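Local coordinates for protein tryptophan halogenase (Shewanella frigidimarina, PDB 2PYX) that probably acts as an FAD-dependent monooxygenase of the tryptophan halogenase family, enzymes that use reduced flavin to chlorinate or brominate indole rings, at residues P243-K248 / P336-K341; A340-N345 / A391-R396; G355-L360 / Q399-I404. All blocks are in the same frame, centred on the assembly; numbering follows the deposited sequence.

Interaction 1 of 3, residues P243-K248 / P336-K341; sequences PFLSQK and PGYRAK
Strand 244-246 lies antiparallel to strand 337-339, the two axes 4.4 Å apart and their directions 162° from each other. Leu245 and Tyr338 form the hydrogen-bonded pair, with Leu245 N 2.7 Å from Tyr338 O and Tyr338 N 3.2 Å from Leu245 O. They are flanked by two non-hydrogen-bonded pairs, Phe244 with Arg339 and Ser246 with Gly337. Ala340 N bonds to Pro243 O beyond one end. Beyond the other, Gln247 N bonds to Pro336 O at 2.8 Å and almost straight (175°), just where a helix follows.

Phe244, its CG anti to the backbone N, extends across the neighbouring strand, bringing CZ to 3.2 Å from Gly337 C. Gly337, with no side chain, lets the Phe244 ring and the Leu245 carbonyl lie close to its backbone. On the same face of the sheet Arg339, bent at chi2, crosses Phe244 at about a right angle; Phe244 CB lies against one face of its guanidinium, while NH1 bonds to Val242 O.

The other face carries Leu245, Tyr338 and Gln247. Leu245 CD1 touches Tyr338 CE2 at 3.9 Å, and the Gln247 amide approaches the CE1 flank from the same side of the ring plane, NE2 3.4 Å from Tyr338 CE1 with the planes 28° apart. NE2 also donates to Leu245 O, which thus takes two N-H groups from opposite faces of its carbonyl plane. A water close to Tyr338 OH is weakly bonded to NE2 as well. Farther along, Lys248 CB and CG pack on the Pro336 ring; the Lys248 ammonium forms a salt bridge with Asp254.

Gly337 bonds onward to Phe356 and Arg339 to Ala354, so this pairing joins edge strand 244-246 to central strand 337-339 of a small three-stranded antiparallel sheet.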
loop_
_atom_site.group_PDB
_atom_site.type_symbol
_atom_site.label_atom_id
_atom_site.label_comp_id
_atom_site.label_asym_id
_atom_site.label_seq_id
_atom_site.Cartn_x
_atom_site.Cartn_y
_atom_site.Cartn_z
ATOM N N PRO A 243 -2.092 -14.445 -18.453
ATOM C CA PRO A 243 -1.802 -15.442 -17.409
ATOM C C PRO A 243 -1.528 -14.864 -16.034
ATOM O O PRO A 243 -1.015 -13.743 -15.901
ATOM C CB PRO A 243 -0.525 -16.141 -17.901
ATOM C CG PRO A 243 -0.307 -15.710 -19.233
ATOM C CD PRO A 243 -1.070 -14.457 -19.514
ATOM N N PHE A 244 -1.851 -15.672 -15.031
ATOM C CA PHE A 244 -1.613 -15.327 -13.621
ATOM C C PHE A 244 -0.354 -16.019 -13.143
ATOM O O PHE A 244 -0.163 -17.224 -13.385
ATOM C CB PHE A 244 -2.784 -15.788 -12.776
ATOM C CG PHE A 244 -2.726 -15.304 -11.355
ATOM C CD1 PHE A 244 -3.053 -13.990 -11.049
ATOM C CD2 PHE A 244 -2.372 -16.150 -10.310
ATOM C CE1 PHE A 244 -3.017 -13.511 -9.759
ATOM C CE2 PHE A 244 -2.348 -15.665 -9.021
ATOM C CZ PHE A 244 -2.671 -14.338 -8.748
ATOM N N LEU A 245 0.502 -15.253 -12.467
ATOM C CA LEU A 245 1.777 -15.729 -11.924
ATOM C C LEU A 245 1.692 -15.873 -10.380
ATOM O O LEU A 245 1.863 -14.924 -9.602
ATOM C CB LEU A 245 2.940 -14.802 -12.307
ATOM C CG LEU A 245 3.063 -14.505 -13.798
ATOM C CD1 LEU A 245 4.254 -13.643 -14.006
ATOM C CD2 LEU A 245 3.108 -15.765 -14.620
ATOM N N SER A 246 1.393 -17.092 -9.943
ATOM C CA SER A 246 1.260 -17.355 -8.533
ATOM C C SER A 246 2.559 -17.135 -7.800
ATOM O O SER A 246 3.623 -17.605 -8.253
ATOM C CB SER A 246 0.872 -18.820 -8.305
ATOM O OG SER A 246 0.799 -19.104 -6.913
ATOM N N GLN A 247 2.456 -16.490 -6.633
ATOM C CA GLN A 247 3.591 -16.258 -5.785
ATOM C C GLN A 247 3.477 -16.981 -4.446
ATOM O O GLN A 247 4.202 -16.714 -3.485
ATOM C CB GLN A 247 3.804 -14.769 -5.575
ATOM C CG GLN A 247 4.005 -14.004 -6.914
ATOM C CD GLN A 247 5.202 -14.431 -7.687
ATOM O OE1 GLN A 247 6.273 -14.611 -7.117
ATOM N NE2 GLN A 247 5.044 -14.606 -9.019
ATOM N N LYS A 248 2.570 -17.950 -4.400
ATOM C CA LYS A 248 2.359 -18.669 -3.138
ATOM C C LYS A 248 3.585 -19.486 -2.746
ATOM O O LYS A 248 3.785 -19.723 -1.553
ATOM C CB LYS A 248 1.112 -19.575 -3.196
ATOM C CG LYS A 248 0.544 -19.870 -1.831
ATOM C CD LYS A 248 -0.418 -20.989 -1.823
ATOM C CE LYS A 248 -1.673 -20.735 -2.595
ATOM N NZ LYS A 248 -2.735 -21.820 -2.345
ATOM N N PRO A 336 -2.213 -15.821 -3.987
ATOM C CA PRO A 336 -1.420 -14.590 -4.058
ATOM C C PRO A 336 -0.587 -14.598 -5.343
ATOM O O PRO A 336 0.021 -15.608 -5.687
ATOM C CB PRO A 336 -0.490 -14.683 -2.844
ATOM C CG PRO A 336 -0.372 -16.095 -2.581
ATOM C CD PRO A 336 -1.727 -16.680 -2.896
ATOM N N GLY A 337 -0.562 -13.467 -6.047
ATOM C CA GLY A 337 0.209 -13.369 -7.280
ATOM C C GLY A 337 -0.271 -12.239 -8.130
ATOM O O GLY A 337 -1.017 -11.382 -7.665
ATOM N N TYR A 338 0.246 -12.206 -9.349
ATOM C CA TYR A 338 -0.025 -11.104 -10.239
ATOM C C TYR A 338 -0.088 -11.565 -11.672
ATOM O O TYR A 338 0.516 -12.550 -12.074
ATOM C CB TYR A 338 0.978 -9.973 -10.042
ATOM C CG TYR A 338 2.407 -10.345 -10.308
ATOM C CD1 TYR A 338 3.202 -10.912 -9.323
ATOM C CD2 TYR A 338 2.999 -10.067 -11.532
ATOM C CE1 TYR A 338 4.524 -11.263 -9.577
ATOM C CE2 TYR A 338 4.325 -10.413 -11.775
ATOM C CZ TYR A 338 5.092 -11.005 -10.784
ATOM O OH TYR A 338 6.435 -11.307 -11.010
ATOM N N ARG A 339 -0.860 -10.809 -12.441
ATOM C CA ARG A 339 -0.966 -11.091 -13.854
ATOM C C ARG A 339 0.340 -10.766 -14.553
ATOM O O ARG A 339 1.036 -9.836 -14.169
ATOM C CB ARG A 339 -2.115 -10.292 -14.461
ATOM C CG ARG A 339 -3.487 -10.665 -13.941
ATOM C CD ARG A 339 -3.993 -11.941 -14.578
ATOM N NE ARG A 339 -5.095 -12.456 -13.796
ATOM C CZ ARG A 339 -5.734 -13.589 -14.031
ATOM N NH1 ARG A 339 -5.411 -14.341 -15.052
ATOM N NH2 ARG A 339 -6.716 -13.960 -13.228
ATOM N N ALA A 340 0.699 -11.513 -15.592
ATOM C CA ALA A 340 2.017 -11.324 -16.194
ATOM C C ALA A 340 2.244 -9.896 -16.760
ATOM O O ALA A 340 3.383 -9.429 -16.832
ATOM C CB ALA A 340 2.217 -12.366 -17.281
ATOM N N LYS A 341 1.156 -9.282 -17.230
ATOM C CA LYS A 341 1.117 -7.913 -17.727
ATOM C C LYS A 341 -0.083 -7.235 -17.069
ATOM O O LYS A 341 -1.060 -7.925 -16.766
ATOM C CB LYS A 341 0.875 -7.940 -19.256
ATOM C CG LYS A 341 2.002 -8.452 -20.092
ATOM C CD LYS A 341 1.577 -8.923 -21.459
ATOM C CE LYS A 341 1.520 -7.851 -22.437
ATOM N NZ LYS A 341 1.395 -8.456 -23.821
HETATM O O HOH W 1 7.733 -13.352 -10.297
#

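Interaction 2 of 3, residues A340-N345 / A391-R396; sequences AKCWQN and ARVNER
Asn394 of helix 383-413 reaches the backbone of Cys342 and Trp343 in a strand-helix contact at the border of the mixed sheet of the probable FAD-binding, Rossmann-like part of the fold, where 343-344 is the outermost strand. This is the tight part of the contact. The Asn394 amide binds Trp343 through both the N-H and the C=O of that residue. ND2 donates to Trp343 O at 2.9 Å in a nearly straight bond (177°), lying in the carbonyl plane on a lone pair. OD1 accepts from Trp343 N at 3.0 Å and, more weakly, from Cys342 N. Three bonds therefore fix the rotation of a buried amide.

Apolar packing extends this grip through Val393, which touches both Cys342 and the indole. Its CG1 sits 4.0 Å from Cys342 SG and meets the edge of the Trp343 ring, while Trp370 and Thr374 of helix 363-377 pack on the same valine.

On the Lys341 side, which is partly exposed, the contact thins. Lys341 crosses the amide obliquely; the bend at chi3 (86°) sets Lys341 CE 3.5 Å from Asn394 ND2, and Lys341 NZ goes on to donate to Gln344 OE1 at 2.8 Å.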
loop_
_atom_site.group_PDB
_atom_site.type_symbol
_atom_site.label_atom_id
_atom_site.label_comp_id
_atom_site.label_asym_id
_atom_site.label_seq_id
_atom_site.Cartn_x
_atom_site.Cartn_y
_atom_site.Cartn_z
ATOM N N ALA A 340 0.699 -11.513 -15.592
ATOM C CA ALA A 340 2.017 -11.324 -16.194
ATOM C C ALA A 340 2.244 -9.896 -16.760
ATOM O O ALA A 340 3.383 -9.429 -16.832
ATOM C CB ALA A 340 2.217 -12.366 -17.281
ATOM N N LYS A 341 1.156 -9.282 -17.230
ATOM C CA LYS A 341 1.117 -7.913 -17.727
ATOM C C LYS A 341 -0.083 -7.235 -17.069
ATOM O O LYS A 341 -1.060 -7.925 -16.766
ATOM C CB LYS A 341 0.875 -7.940 -19.256
ATOM C CG LYS A 341 2.002 -8.452 -20.092
ATOM C CD LYS A 341 1.577 -8.923 -21.459
ATOM C CE LYS A 341 1.520 -7.851 -22.437
ATOM N NZ LYS A 341 1.395 -8.456 -23.821
ATOM N N CYS A 342 -0.059 -5.923 -16.885
ATOM C CA CYS A 342 -1.278 -5.173 -16.509
ATOM C C CYS A 342 -2.010 -4.568 -17.713
ATOM O O CYS A 342 -3.152 -4.147 -17.550
ATOM C CB CYS A 342 -1.018 -4.043 -15.521
ATOM S SG CYS A 342 -0.047 -2.665 -16.120
ATOM N N TRP A 343 -1.393 -4.541 -18.884
ATOM C CA TRP A 343 -1.948 -3.846 -20.043
ATOM C C TRP A 343 -1.817 -4.757 -21.279
ATOM O O TRP A 343 -0.720 -5.117 -21.665
ATOM C CB TRP A 343 -1.226 -2.525 -20.266
ATOM C CG TRP A 343 -1.835 -1.574 -21.247
ATOM C CD1 TRP A 343 -2.665 -1.865 -22.291
ATOM C CD2 TRP A 343 -1.615 -0.156 -21.268
ATOM N NE1 TRP A 343 -2.993 -0.685 -22.966
ATOM C CE2 TRP A 343 -2.359 0.368 -22.366
ATOM C CE3 TRP A 343 -0.851 0.724 -20.479
ATOM C CZ2 TRP A 343 -2.364 1.708 -22.666
ATOM C CZ3 TRP A 343 -0.865 2.052 -20.767
ATOM C CH2 TRP A 343 -1.618 2.540 -21.867
ATOM N N GLN A 344 -2.957 -5.196 -21.812
ATOM C CA GLN A 344 -2.994 -6.079 -22.981
ATOM C C GLN A 344 -3.990 -5.462 -23.960
ATOM O O GLN A 344 -5.113 -5.141 -23.576
ATOM C CB GLN A 344 -3.469 -7.481 -22.559
ATOM C CG GLN A 344 -3.587 -8.486 -23.700
ATOM C CD GLN A 344 -2.241 -8.781 -24.320
ATOM O OE1 GLN A 344 -1.295 -9.231 -23.645
ATOM N NE2 GLN A 344 -2.126 -8.523 -25.623
ATOM N N ASN A 345 -3.583 -5.345 -25.218
ATOM C CA ASN A 345 -4.380 -4.666 -26.219
ATOM C C ASN A 345 -4.749 -3.288 -25.634
ATOM O O ASN A 345 -3.856 -2.503 -25.258
ATOM C CB ASN A 345 -5.576 -5.546 -26.612
ATOM C CG ASN A 345 -5.177 -6.746 -27.434
ATOM O OD1 ASN A 345 -4.637 -7.722 -26.914
ATOM N ND2 ASN A 345 -5.402 -6.663 -28.740
ATOM N N ALA A 391 3.978 -1.386 -23.554
ATOM C CA ALA A 391 5.176 -2.209 -23.306
ATOM C C ALA A 391 6.004 -1.620 -22.158
ATOM O O ALA A 391 6.501 -2.366 -21.290
ATOM C CB ALA A 391 6.010 -2.326 -24.541
ATOM N N ARG A 392 6.219 -0.306 -22.129
ATOM C CA ARG A 392 7.079 0.266 -21.089
ATOM C C ARG A 392 6.351 0.312 -19.733
ATOM O O ARG A 392 6.965 0.128 -18.674
ATOM C CB ARG A 392 7.666 1.614 -21.515
ATOM C CG ARG A 392 6.676 2.756 -21.605
ATOM C CD ARG A 392 7.334 3.866 -22.473
ATOM N NE ARG A 392 6.595 5.105 -22.484
ATOM C CZ ARG A 392 6.906 6.157 -23.223
ATOM N NH1 ARG A 392 7.896 6.070 -24.086
ATOM N NH2 ARG A 392 6.178 7.268 -23.123
ATOM N N VAL A 393 5.037 0.506 -19.758
ATOM C CA VAL A 393 4.251 0.420 -18.530
ATOM C C VAL A 393 4.294 -1.001 -17.979
ATOM O O VAL A 393 4.446 -1.191 -16.738
ATOM C CB VAL A 393 2.797 0.913 -18.740
ATOM C CG1 VAL A 393 1.881 0.579 -17.559
ATOM C CG2 VAL A 393 2.805 2.380 -18.991
ATOM N N ASN A 394 4.144 -1.992 -18.845
ATOM C CA ASN A 394 4.264 -3.385 -18.383
ATOM C C ASN A 394 5.628 -3.707 -17.815
ATOM O O ASN A 394 5.720 -4.454 -16.849
ATOM C CB ASN A 394 3.915 -4.418 -19.480
ATOM C CG ASN A 394 2.427 -4.520 -19.751
ATOM O OD1 ASN A 394 1.602 -4.502 -18.816
ATOM N ND2 ASN A 394 2.056 -4.683 -21.020
ATOM N N GLU A 395 6.688 -3.181 -18.392
ATOM C CA GLU A 395 8.015 -3.459 -17.880
ATOM C C GLU A 395 8.125 -2.890 -16.465
ATOM O O GLU A 395 8.635 -3.554 -15.540
ATOM C CB GLU A 395 9.056 -2.847 -18.795
ATOM C CG GLU A 395 10.447 -2.933 -18.259
ATOM C CD GLU A 395 11.439 -2.483 -19.272
ATOM O OE1 GLU A 395 11.490 -1.272 -19.524
ATOM O OE2 GLU A 395 12.147 -3.342 -19.829
ATOM N N ARG A 396 7.643 -1.663 -16.261
ATOM C CA ARG A 396 7.726 -1.040 -14.928
ATOM C C ARG A 396 6.851 -1.792 -13.938
ATOM O O ARG A 396 7.263 -2.017 -12.785
ATOM C CB ARG A 396 7.324 0.453 -14.941
ATOM C CG ARG A 396 7.486 1.171 -13.624
ATOM C CD ARG A 396 8.913 1.266 -13.096
ATOM N NE ARG A 396 9.807 1.985 -14.018
ATOM C CZ ARG A 396 9.784 3.295 -14.255
ATOM N NH1 ARG A 396 8.935 4.090 -13.672
ATOM N NH2 ARG A 396 10.647 3.816 -15.112
#

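Interaction 3 of 3, residues G355-L360 / Q399-I404; sequences GFIEPL and QHWQQI
Ile357 meets Trp401 and Ile404, two side chains one helical turn apart on helix 383-413. Its CG2 lies 3.8 Å from Trp401 CZ3, at the edge of the indole and near its plane, while CG1 runs alongside the same corner of the ring; the two side chains run past one another head to tail. CD1 goes farther, to 3.4 Å from Ile404 CG2, closer than methyl groups normally pack. With CG1 set between the backbone N and the carbonyl carbon (chi1 49°), CG2 of Ile357 meets the ring edge, while the CG1 branch passes the ring and ends on Ile404.

The six-membered end of the indole reaches the backbone of 355-356, where Trp401 CZ2 is 3.9 Å from Gly355 C and CH2 is 3.8 Å from Phe356 N. Gly355, without a side chain, lets the ring come this near. The two segments are held together by van der Waals packing, without hydrogen bonds between them.

In the next shell, Trp401 stacks on Tyr338 and meets Tyr397 edge-to-face, and Leu367 of helix 363-377 packs on both Trp401 and Ile404. Ile405 and Leu408 of the long helix hold Ile357 from further along. Phe356 is tied through its backbone to Gly337, while the neighbouring Glu358 carboxylate is bound by Tyr412, Asn253 and Trp283, fixing the chain after Ile357.

The strand thus leaves its small sheet over a helix and runs directly into the loop bearing Glu361, a predicted tryptophan-binding residue whose side chain is about 7 Å from that of Ile404. This hydrophobic strand-helix packing lies near the probable substrate site of a flavin-dependent halogenase.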
loop_
_atom_site.group_PDB
_atom_site.type_symbol
_atom_site.label_atom_id
_atom_site.label_comp_id
_atom_site.label_asym_id
_atom_site.label_seq_id
_atom_site.Cartn_x
_atom_site.Cartn_y
_atom_site.Cartn_z
ATOM N N GLY A 355 -3.470 -7.954 -9.704
ATOM C CA GLY A 355 -2.812 -8.865 -8.803
ATOM C C GLY A 355 -3.148 -8.539 -7.387
ATOM O O GLY A 355 -3.736 -7.508 -7.085
ATOM N N PHE A 356 -2.763 -9.441 -6.500
ATOM C CA PHE A 356 -3.037 -9.251 -5.100
ATOM C C PHE A 356 -2.249 -10.242 -4.293
ATOM O O PHE A 356 -2.226 -11.445 -4.611
ATOM C CB PHE A 356 -4.510 -9.450 -4.811
ATOM C CG PHE A 356 -4.877 -9.165 -3.382
ATOM C CD1 PHE A 356 -4.917 -7.868 -2.916
ATOM C CD2 PHE A 356 -5.099 -10.199 -2.499
ATOM C CE1 PHE A 356 -5.228 -7.599 -1.584
ATOM C CE2 PHE A 356 -5.413 -9.944 -1.164
ATOM C CZ PHE A 356 -5.459 -8.651 -0.711
ATOM N N ILE A 357 -1.721 -9.762 -3.179
ATOM C CA ILE A 357 -1.053 -10.608 -2.206
ATOM C C ILE A 357 -1.497 -10.144 -0.818
ATOM O O ILE A 357 -2.191 -9.130 -0.690
ATOM C CB ILE A 357 0.471 -10.482 -2.340
ATOM C CG1 ILE A 357 0.835 -8.965 -2.375
ATOM C CG2 ILE A 357 0.947 -11.178 -3.647
ATOM C CD1 ILE A 357 2.179 -8.685 -2.142
ATOM N N GLU A 358 -1.031 -10.834 0.224
ATOM C CA GLU A 358 -1.248 -10.354 1.590
ATOM C C GLU A 358 -0.906 -8.865 1.738
ATOM O O GLU A 358 0.031 -8.351 1.080
ATOM C CB GLU A 358 -0.352 -11.158 2.550
ATOM C CG GLU A 358 1.137 -10.946 2.318
ATOM C CD GLU A 358 1.931 -12.002 2.995
ATOM O OE1 GLU A 358 1.917 -13.146 2.498
ATOM O OE2 GLU A 358 2.491 -11.700 4.083
ATOM N N PRO A 359 -1.602 -8.157 2.627
ATOM C CA PRO A 359 -1.407 -6.720 2.827
ATOM C C PRO A 359 -0.188 -6.332 3.654
ATOM O O PRO A 359 -0.160 -5.252 4.259
ATOM C CB PRO A 359 -2.696 -6.311 3.550
ATOM C CG PRO A 359 -3.081 -7.513 4.280
ATOM C CD PRO A 359 -2.734 -8.676 3.427
ATOM N N LEU A 360 0.845 -7.181 3.646
ATOM C CA LEU A 360 2.100 -6.864 4.295
ATOM C C LEU A 360 2.690 -5.724 3.480
ATOM O O LEU A 360 2.876 -5.839 2.268
ATOM C CB LEU A 360 3.042 -8.057 4.258
ATOM C CG LEU A 360 4.407 -7.993 4.941
ATOM C CD1 LEU A 360 4.240 -7.692 6.388
ATOM C CD2 LEU A 360 5.163 -9.290 4.791
ATOM N N GLN A 399 8.700 -4.811 -12.869
ATOM C CA GLN A 399 9.731 -4.390 -11.901
ATOM C C GLN A 399 9.081 -4.201 -10.511
ATOM O O GLN A 399 9.590 -4.649 -9.489
ATOM C CB GLN A 399 10.394 -3.072 -12.309
ATOM C CG GLN A 399 11.253 -3.118 -13.577
ATOM C CD GLN A 399 12.613 -3.799 -13.417
ATOM O OE1 GLN A 399 12.970 -4.314 -12.353
ATOM N NE2 GLN A 399 13.392 -3.774 -14.501
ATOM N N HIS A 400 7.967 -3.492 -10.470
ATOM C CA HIS A 400 7.251 -3.256 -9.190
ATOM C C HIS A 400 6.870 -4.536 -8.503
ATOM O O HIS A 400 7.106 -4.683 -7.295
ATOM C CB HIS A 400 6.020 -2.413 -9.386
ATOM C CG HIS A 400 6.316 -0.973 -9.682
ATOM N ND1 HIS A 400 7.440 -0.320 -9.218
ATOM C CD2 HIS A 400 5.575 -0.044 -10.337
ATOM C CE1 HIS A 400 7.382 0.954 -9.601
ATOM N NE2 HIS A 400 6.268 1.141 -10.290
ATOM N N TRP A 401 6.297 -5.462 -9.256
ATOM C CA TRP A 401 5.850 -6.745 -8.644
ATOM C C TRP A 401 7.030 -7.570 -8.172
ATOM O O TRP A 401 6.985 -8.182 -7.104
ATOM C CB TRP A 401 4.879 -7.500 -9.558
ATOM C CG TRP A 401 3.475 -7.070 -9.314
ATOM C CD1 TRP A 401 2.696 -6.222 -10.081
ATOM C CD2 TRP A 401 2.681 -7.438 -8.201
ATOM N NE1 TRP A 401 1.460 -6.090 -9.507
ATOM C CE2 TRP A 401 1.418 -6.857 -8.361
ATOM C CE3 TRP A 401 2.905 -8.279 -7.097
ATOM C CZ2 TRP A 401 0.410 -7.032 -7.419
ATOM C CZ3 TRP A 401 1.879 -8.454 -6.179
ATOM C CH2 TRP A 401 0.663 -7.829 -6.353
ATOM N N GLN A 402 8.114 -7.593 -8.921
ATOM C CA GLN A 402 9.311 -8.308 -8.436
ATOM C C GLN A 402 9.780 -7.677 -7.128
ATOM O O GLN A 402 10.142 -8.397 -6.200
ATOM C CB GLN A 402 10.428 -8.337 -9.486
ATOM C CG GLN A 402 11.754 -8.926 -8.969
ATOM C CD GLN A 402 12.881 -8.966 -10.030
ATOM O OE1 GLN A 402 13.208 -10.020 -10.575
ATOM N NE2 GLN A 402 13.483 -7.812 -10.303
ATOM N N GLN A 403 9.803 -6.349 -7.056
ATOM C CA GLN A 403 10.238 -5.654 -5.863
ATOM C C GLN A 403 9.311 -5.923 -4.705
ATOM O O GLN A 403 9.787 -6.110 -3.568
ATOM C CB GLN A 403 10.328 -4.160 -6.090
ATOM C CG GLN A 403 11.105 -3.504 -4.983
ATOM C CD GLN A 403 11.057 -2.008 -4.963
ATOM O OE1 GLN A 403 9.996 -1.389 -5.038
ATOM N NE2 GLN A 403 12.253 -1.403 -4.747
ATOM N N ILE A 404 8.000 -5.950 -4.944
ATOM C CA ILE A 404 7.037 -6.188 -3.859
ATOM C C ILE A 404 7.276 -7.594 -3.311
ATOM O O ILE A 404 7.367 -7.806 -2.111
ATOM C CB ILE A 404 5.598 -6.036 -4.383
ATOM C CG1 ILE A 404 5.258 -4.570 -4.604
ATOM C CG2 ILE A 404 4.631 -6.701 -3.425
ATOM C CD1 ILE A 404 4.105 -4.349 -5.497
#

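Interaction 1 is a surface contact, whereas interactions 2 and 3 are buried. Backbone hydrogen bonds dominate the first, a single asparagine amide gripping main chain the second, and apolar packing on side chains and main chain the third. Interactions 2 and 3 use successive parts of helix 383-413, one beside the end of the probable FAD-binding sheet and the other nearer the centre of the chain. Interactions 1 and 2 share Ala340 and Lys341, the link from strand 337-339 to strand 343-344. Interactions 1 and 3 meet directly: strands 337-339 and 355-356 are sheet neighbours, and Tyr338 CD1 packs 3.5 Å from Trp401 CE3, joining the surface strands to the helix.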